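Local coordinates for exported gluconolactonase (Xanthomonas campestris pv. campestris, PDB 3DR2), which catalyses the hydrolysis of gluconolactone in glucose secondary metabolism, as a calcium-containing six-bladed beta-propeller enzyme of the SMP-30 family, at residues A[251-254]-A[259-262]; A[271-276]-A[300-305]. One frame throughout, in Å; residues are numbered along the deposited sequence.

Contact 1: residues A[251-254]-A[259-262]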
ATOM      1  N   TRP A 251     -10.210  21.936 -24.123  1.00 21.14           N
ATOM      2  CA  TRP A 251     -10.021  22.335 -22.735  1.00 19.69           C
ATOM      3  C   TRP A 251      -9.159  21.298 -22.039  1.00 20.31           C
ATOM      4  O   TRP A 251      -9.277  20.102 -22.300  1.00 17.98           O
ATOM      5  CB  TRP A 251     -11.353  22.423 -21.995  1.00 21.42           C
ATOM      6  CG  TRP A 251     -12.246  23.532 -22.427  1.00 21.76           C
ATOM      7  CD1 TRP A 251     -11.983  24.493 -23.362  1.00 22.02           C
ATOM      8  CD2 TRP A 251     -13.564  23.792 -21.942  1.00 22.73           C
ATOM      9  NE1 TRP A 251     -13.063  25.337 -23.491  1.00 23.04           N
ATOM     10  CE2 TRP A 251     -14.047  24.928 -22.630  1.00 22.70           C
ATOM     11  CE3 TRP A 251     -14.388  23.173 -20.991  1.00 22.91           C
ATOM     12  CZ2 TRP A 251     -15.320  25.458 -22.397  1.00 24.01           C
ATOM     13  CZ3 TRP A 251     -15.653  23.700 -20.758  1.00 21.98           C
ATOM     14  CH2 TRP A 251     -16.106  24.833 -21.460  1.00 23.82           C
ATOM     15  N   LEU A 252      -8.298  21.766 -21.146  1.00 18.76           N
ATOM     16  CA  LEU A 252      -7.422  20.879 -20.402  1.00 19.04           C
ATOM     17  C   LEU A 252      -7.904  20.814 -18.953  1.00 18.31           C
ATOM     18  O   LEU A 252      -7.955  21.828 -18.252  1.00 18.69           O
ATOM     19  CB  LEU A 252      -5.976  21.387 -20.482  1.00 18.88           C
ATOM     20  CG  LEU A 252      -4.878  20.486 -19.909  1.00 18.66           C
ATOM     21  CD1 LEU A 252      -3.551  20.822 -20.559  1.00 19.56           C
ATOM     22  CD2 LEU A 252      -4.797  20.645 -18.402  1.00 18.38           C
ATOM     23  N   TRP A 253      -8.284  19.613 -18.526  1.00 17.05           N
ATOM     24  CA  TRP A 253      -8.766  19.367 -17.168  1.00 16.55           C
ATOM     25  C   TRP A 253      -7.600  18.750 -16.418  1.00 16.99           C
ATOM     26  O   TRP A 253      -7.182  17.626 -16.715  1.00 15.47           O
ATOM     27  CB  TRP A 253      -9.956  18.401 -17.193  1.00 17.04           C
ATOM     28  CG  TRP A 253     -11.105  18.874 -18.059  1.00 16.70           C
ATOM     29  CD1 TRP A 253     -11.052  19.192 -19.386  1.00 18.31           C
ATOM     30  CD2 TRP A 253     -12.463  19.087 -17.650  1.00 19.04           C
ATOM     31  NE1 TRP A 253     -12.291  19.593 -19.830  1.00 19.50           N
ATOM     32  CE2 TRP A 253     -13.176  19.539 -18.786  1.00 17.54           C
ATOM     33  CE3 TRP A 253     -13.148  18.942 -16.435  1.00 16.37           C
ATOM     34  CZ2 TRP A 253     -14.544  19.848 -18.745  1.00 19.13           C
ATOM     35  CZ3 TRP A 253     -14.513  19.250 -16.392  1.00 19.88           C
ATOM     36  CH2 TRP A 253     -15.193  19.698 -17.543  1.00 17.90           C
ATOM     37  N   SER A 254      -7.088  19.481 -15.434  1.00 15.79           N
ATOM     38  CA  SER A 254      -5.927  19.030 -14.682  1.00 17.20           C
ATOM     39  C   SER A 254      -6.126  18.811 -13.198  1.00 17.30           C
ATOM     40  O   SER A 254      -6.874  19.530 -12.536  1.00 16.17           O
ATOM     41  CB  SER A 254      -4.788  20.031 -14.866  1.00 17.11           C
ATOM     42  OG  SER A 254      -3.676  19.687 -14.067  1.00 15.95           O
ATOM     43  N   GLY A 259      -8.330  19.756  -6.221  1.00 19.48           N
ATOM     44  CA  GLY A 259      -9.352  19.255  -7.125  1.00 18.64           C
ATOM     45  C   GLY A 259      -8.905  19.390  -8.562  1.00 19.06           C
ATOM     46  O   GLY A 259      -7.707  19.439  -8.829  1.00 20.41           O
ATOM     47  N   VAL A 260      -9.855  19.456  -9.490  1.00 16.96           N
ATOM     48  CA  VAL A 260      -9.517  19.586 -10.906  1.00 18.23           C
ATOM     49  C   VAL A 260      -9.712  21.011 -11.426  1.00 20.31           C
ATOM     50  O   VAL A 260     -10.738  21.645 -11.174  1.00 19.47           O
ATOM     51  CB  VAL A 260     -10.354  18.611 -11.771  1.00 18.34           C
ATOM     52  CG1 VAL A 260     -10.208  18.957 -13.253  1.00 17.59           C
ATOM     53  CG2 VAL A 260      -9.889  17.182 -11.525  1.00 17.08           C
ATOM     54  N   CYS A 261      -8.706  21.506 -12.141  1.00 17.87           N
ATOM     55  CA  CYS A 261      -8.742  22.846 -12.722  1.00 18.73           C
ATOM     56  C   CYS A 261      -8.997  22.689 -14.210  1.00 18.48           C
ATOM     57  O   CYS A 261      -8.459  21.781 -14.843  1.00 18.83           O
ATOM     58  CB  CYS A 261      -7.404  23.570 -12.518  1.00 18.31           C
ATOM     59  SG  CYS A 261      -6.928  23.860 -10.803  1.00 24.39           S
ATOM     60  N   VAL A 262      -9.819  23.570 -14.770  1.00 17.76           N
ATOM     61  CA  VAL A 262     -10.129  23.514 -16.187  1.00 19.27           C
ATOM     62  C   VAL A 262      -9.617  24.776 -16.877  1.00 19.62           C
ATOM     63  O   VAL A 262      -9.935  25.893 -16.461  1.00 20.92           O
ATOM     64  CB  VAL A 262     -11.650  23.383 -16.418  1.00 20.01           C
ATOM     65  CG1 VAL A 262     -11.931  23.109 -17.884  1.00 20.30           C
ATOM     66  CG2 VAL A 262     -12.211  22.262 -15.549  1.00 20.08           C
TER

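Contact 2: residues A[271-276]-A[300-305]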
ATOM      1  N   GLY A 271     -12.455  27.363 -14.378  1.00 21.30           N
ATOM      2  CA  GLY A 271     -13.152  27.013 -13.156  1.00 21.72           C
ATOM      3  C   GLY A 271     -12.432  25.919 -12.397  1.00 21.24           C
ATOM      4  O   GLY A 271     -11.427  25.387 -12.865  1.00 20.36           O
ATOM      5  N   HIS A 272     -12.967  25.568 -11.235  1.00 20.11           N
ATOM      6  CA  HIS A 272     -12.361  24.552 -10.386  1.00 20.74           C
ATOM      7  C   HIS A 272     -13.404  23.570  -9.855  1.00 22.42           C
ATOM      8  O   HIS A 272     -14.514  23.963  -9.480  1.00 23.43           O
ATOM      9  CB  HIS A 272     -11.638  25.261  -9.234  1.00 21.36           C
ATOM     10  CG  HIS A 272     -10.967  24.342  -8.265  1.00 22.14           C
ATOM     11  ND1 HIS A 272     -11.552  23.959  -7.078  1.00 21.27           N
ATOM     12  CD2 HIS A 272      -9.745  23.756  -8.289  1.00 21.66           C
ATOM     13  CE1 HIS A 272     -10.719  23.178  -6.410  1.00 23.37           C
ATOM     14  NE2 HIS A 272      -9.615  23.040  -7.123  1.00 22.77           N
ATOM     15  N   ILE A 273     -13.043  22.289  -9.843  1.00 18.92           N
ATOM     16  CA  ILE A 273     -13.923  21.235  -9.345  1.00 19.04           C
ATOM     17  C   ILE A 273     -13.296  20.669  -8.074  1.00 19.80           C
ATOM     18  O   ILE A 273     -12.382  19.842  -8.131  1.00 18.50           O
ATOM     19  CB  ILE A 273     -14.087  20.100 -10.387  1.00 19.63           C
ATOM     20  CG1 ILE A 273     -14.781  20.645 -11.637  1.00 21.09           C
ATOM     21  CG2 ILE A 273     -14.891  18.943  -9.783  1.00 19.50           C
ATOM     22  CD1 ILE A 273     -14.788  19.697 -12.821  1.00 23.06           C
ATOM     23  N   PRO A 274     -13.768  21.121  -6.902  1.00 18.21           N
ATOM     24  CA  PRO A 274     -13.213  20.626  -5.642  1.00 18.89           C
ATOM     25  C   PRO A 274     -13.348  19.121  -5.474  1.00 20.40           C
ATOM     26  O   PRO A 274     -14.319  18.518  -5.931  1.00 19.55           O
ATOM     27  CB  PRO A 274     -14.018  21.384  -4.587  1.00 21.55           C
ATOM     28  CG  PRO A 274     -14.365  22.661  -5.279  1.00 20.94           C
ATOM     29  CD  PRO A 274     -14.760  22.182  -6.653  1.00 20.23           C
ATOM     30  N   THR A 275     -12.357  18.525  -4.820  1.00 19.13           N
ATOM     31  CA  THR A 275     -12.360  17.099  -4.530  1.00 20.16           C
ATOM     32  C   THR A 275     -11.980  16.984  -3.053  1.00 20.07           C
ATOM     33  O   THR A 275     -11.189  17.781  -2.550  1.00 20.70           O
ATOM     34  CB  THR A 275     -11.346  16.341  -5.397  1.00 20.73           C
ATOM     35  OG1 THR A 275     -11.389  14.953  -5.061  1.00 28.42           O
ATOM     36  CG2 THR A 275      -9.954  16.862  -5.167  1.00 15.28           C
ATOM     37  N   PRO A 276     -12.538  15.992  -2.339  1.00 21.13           N
ATOM     38  CA  PRO A 276     -12.248  15.804  -0.910  1.00 21.00           C
ATOM     39  C   PRO A 276     -10.794  15.640  -0.466  1.00 20.73           C
ATOM     40  O   PRO A 276     -10.470  15.888   0.693  1.00 24.49           O
ATOM     41  CB  PRO A 276     -13.136  14.614  -0.519  1.00 21.84           C
ATOM     42  CG  PRO A 276     -13.427  13.921  -1.811  1.00 20.81           C
ATOM     43  CD  PRO A 276     -13.546  15.031  -2.812  1.00 20.60           C
ATOM     44  N   TRP A 300     -13.133   9.116  -7.940  1.00 14.43           N
ATOM     45  CA  TRP A 300     -14.344   9.935  -7.926  1.00 16.57           C
ATOM     46  C   TRP A 300     -14.866  10.080  -9.349  1.00 16.51           C
ATOM     47  O   TRP A 300     -14.154   9.807 -10.315  1.00 15.87           O
ATOM     48  CB  TRP A 300     -14.044  11.324  -7.367  1.00 16.30           C
ATOM     49  CG  TRP A 300     -13.482  11.341  -5.974  1.00 16.31           C
ATOM     50  CD1 TRP A 300     -14.118  10.972  -4.820  1.00 16.22           C
ATOM     51  CD2 TRP A 300     -12.180  11.798  -5.585  1.00 16.45           C
ATOM     52  NE1 TRP A 300     -13.295  11.180  -3.736  1.00 16.41           N
ATOM     53  CE2 TRP A 300     -12.099  11.684  -4.178  1.00 15.59           C
ATOM     54  CE3 TRP A 300     -11.074  12.296  -6.290  1.00 17.69           C
ATOM     55  CZ2 TRP A 300     -10.955  12.053  -3.461  1.00 16.00           C
ATOM     56  CZ3 TRP A 300      -9.936  12.663  -5.576  1.00 16.90           C
ATOM     57  CH2 TRP A 300      -9.889  12.538  -4.174  1.00 16.04           C
ATOM     58  N   MET A 301     -16.115  10.516  -9.487  1.00 14.84           N
ATOM     59  CA  MET A 301     -16.680  10.706 -10.816  1.00 14.96           C
ATOM     60  C   MET A 301     -17.669  11.861 -10.836  1.00 16.66           C
ATOM     61  O   MET A 301     -18.440  12.045  -9.897  1.00 15.59           O
ATOM     62  CB  MET A 301     -17.369   9.427 -11.309  1.00 15.51           C
ATOM     63  CG  MET A 301     -17.856   9.499 -12.763  1.00 14.99           C
ATOM     64  SD  MET A 301     -19.606  10.024 -12.969  1.00  9.56           S
ATOM     65  CE  MET A 301     -20.422   8.507 -12.476  1.00 19.94           C
ATOM     66  N   LEU A 302     -17.624  12.641 -11.911  1.00 16.43           N
ATOM     67  CA  LEU A 302     -18.515  13.781 -12.085  1.00 16.49           C
ATOM     68  C   LEU A 302     -19.343  13.542 -13.343  1.00 17.75           C
ATOM     69  O   LEU A 302     -18.836  13.637 -14.464  1.00 16.12           O
ATOM     70  CB  LEU A 302     -17.705  15.073 -12.237  1.00 18.47           C
ATOM     71  CG  LEU A 302     -18.514  16.373 -12.198  1.00 18.52           C
ATOM     72  CD1 LEU A 302     -19.137  16.535 -10.824  1.00 18.58           C
ATOM     73  CD2 LEU A 302     -17.614  17.562 -12.511  1.00 19.64           C
ATOM     74  N   PRO A 303     -20.636  13.234 -13.174  1.00 18.72           N
ATOM     75  CA  PRO A 303     -21.521  12.980 -14.312  1.00 19.64           C
ATOM     76  C   PRO A 303     -22.083  14.270 -14.896  1.00 19.51           C
ATOM     77  O   PRO A 303     -22.816  14.998 -14.232  1.00 21.26           O
ATOM     78  CB  PRO A 303     -22.594  12.094 -13.700  1.00 20.06           C
ATOM     79  CG  PRO A 303     -22.768  12.712 -12.349  1.00 18.49           C
ATOM     80  CD  PRO A 303     -21.344  13.017 -11.896  1.00 19.35           C
ATOM     81  N   LEU A 304     -21.737  14.542 -16.147  1.00 20.39           N
ATOM     82  CA  LEU A 304     -22.194  15.753 -16.808  1.00 19.65           C
ATOM     83  C   LEU A 304     -23.567  15.569 -17.427  1.00 21.68           C
ATOM     84  O   LEU A 304     -23.960  14.458 -17.775  1.00 21.79           O
ATOM     85  CB  LEU A 304     -21.207  16.164 -17.903  1.00 20.43           C
ATOM     86  CG  LEU A 304     -19.758  16.370 -17.469  1.00 22.02           C
ATOM     87  CD1 LEU A 304     -18.915  16.782 -18.667  1.00 23.14           C
ATOM     88  CD2 LEU A 304     -19.703  17.422 -16.384  1.00 24.77           C
ATOM     89  N   PRO A 305     -24.324  16.664 -17.558  1.00 22.60           N
ATOM     90  CA  PRO A 305     -25.654  16.565 -18.156  1.00 24.28           C
ATOM     91  C   PRO A 305     -25.542  16.437 -19.676  1.00 25.34           C
ATOM     92  O   PRO A 305     -24.455  16.743 -20.217  1.00 26.83           O
ATOM     93  CB  PRO A 305     -26.323  17.865 -17.715  1.00 23.54           C
ATOM     94  CG  PRO A 305     -25.170  18.824 -17.643  1.00 23.33           C
ATOM     95  CD  PRO A 305     -24.105  17.995 -16.964  1.00 22.87           C
ATOM     96  OXT PRO A 305     -26.537  16.033 -20.314  1.00 27.51           O
TER

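Contact 1: residues A[251-254]-A[259-262]
Val262 lays both of its methyl groups under the indole of Trp253, the two side chains running side by side in the same direction. Val262 CG2 sits over the six-membered ring, 3.9 Å from that Trp253 centroid and 23° off its normal, in a CH-pi contact. Val262 CG1, anti to the backbone N (chi1 -171°), is 3.9 Å from Trp253 CE2 on the same face. Val262 CG1 also meets the second indole, 4.0 Å from Trp251 CE3, so one methyl touches both indoles. Val260 CG1 touches the root of the Trp253 side chain, at CB.

Strands 252-254 and 259-262 form a beta hairpin within one blade of the six-bladed propeller. Ser254 and Cys261 are its hydrogen-bonded antiparallel pair: Ser254 N reaches Cys261 O at 2.7 Å, and Cys261 N returns to Ser254 O, also at 2.7 Å. Trp253 and Val262 are the adjoining non-hydrogen-bonded pair and share the opposite sheet face from Ser254 and Cys261. Asp247 OD1 accepts a hydrogen bond from Trp253 NE1, which helps fix the indole's rotation, while Arg31 of helix 26-32 makes a cation-pi contact with Trp251.

Contact 2: residues A[271-276]-A[300-305]
Thr275 and Pro276 rest on one face of the Trp300 indole, and following the tryptophan outward shows how that face is used. CB leaves strand 300-303 toward the other segment; chi1 of -59° sets CG beside the backbone N, and chi2 of -67° turns the ring face toward Thr275 and Pro276. On the pyrrole side, Trp300 NE1 lies 3.4 Å from Pro276 CG, and Trp300 CE2 is 3.9 Å from Pro276 CD, which stands over the five-membered ring in a CH-pi contact. Along the benzo part, Trp300 CZ2 meets Pro276 CG at 3.5 Å. Further round, Trp300 CZ3 is 3.9 Å from Thr275 CB, whose side chain crosses that of Trp300 at about a right angle; Thr275 CB stands over the six-membered ring, 21° off its normal.

No backbone hydrogen bond joins the two segments: they belong to neighbouring blades of the beta-propeller, and side chains fill the interface between the two sheets. Farther along it, Ile273 and Leu302 reach toward each other tip to tip, with Ile273 CD1 3.6 Å from Leu302 CD2. Leu302 CD2 also touches Ile273 CG2, at 4.1 Å. Leu32 of helix 26-32 packs on Leu302, and Leu37 covers part of both Trp300 and Pro276.

Contact 1 lies within a blade and contact 2 between blades, their centres about 10 Å apart, and strand 269-274 connects them. It pairs with strand 259-263 through probable hydrogen bonds, Val260 O to Ile273 N at 2.7 Å and Val262 N to Gly271 O at 3.1 Å. Ile273 continues the apolar layer as well: Ile273 CD1 is 3.6 Å from Trp253 CZ3, linking the tryptophan-valine cluster of contact 1 to Leu302 of contact 2. Neither contact contributes a ligand to the calcium site of Glu48, Asn134, Asn191 and Asp242. A bound calcium ion is about 10 Å from the side chain of Ser254, and one is about 13 Å from the side chain of Trp300.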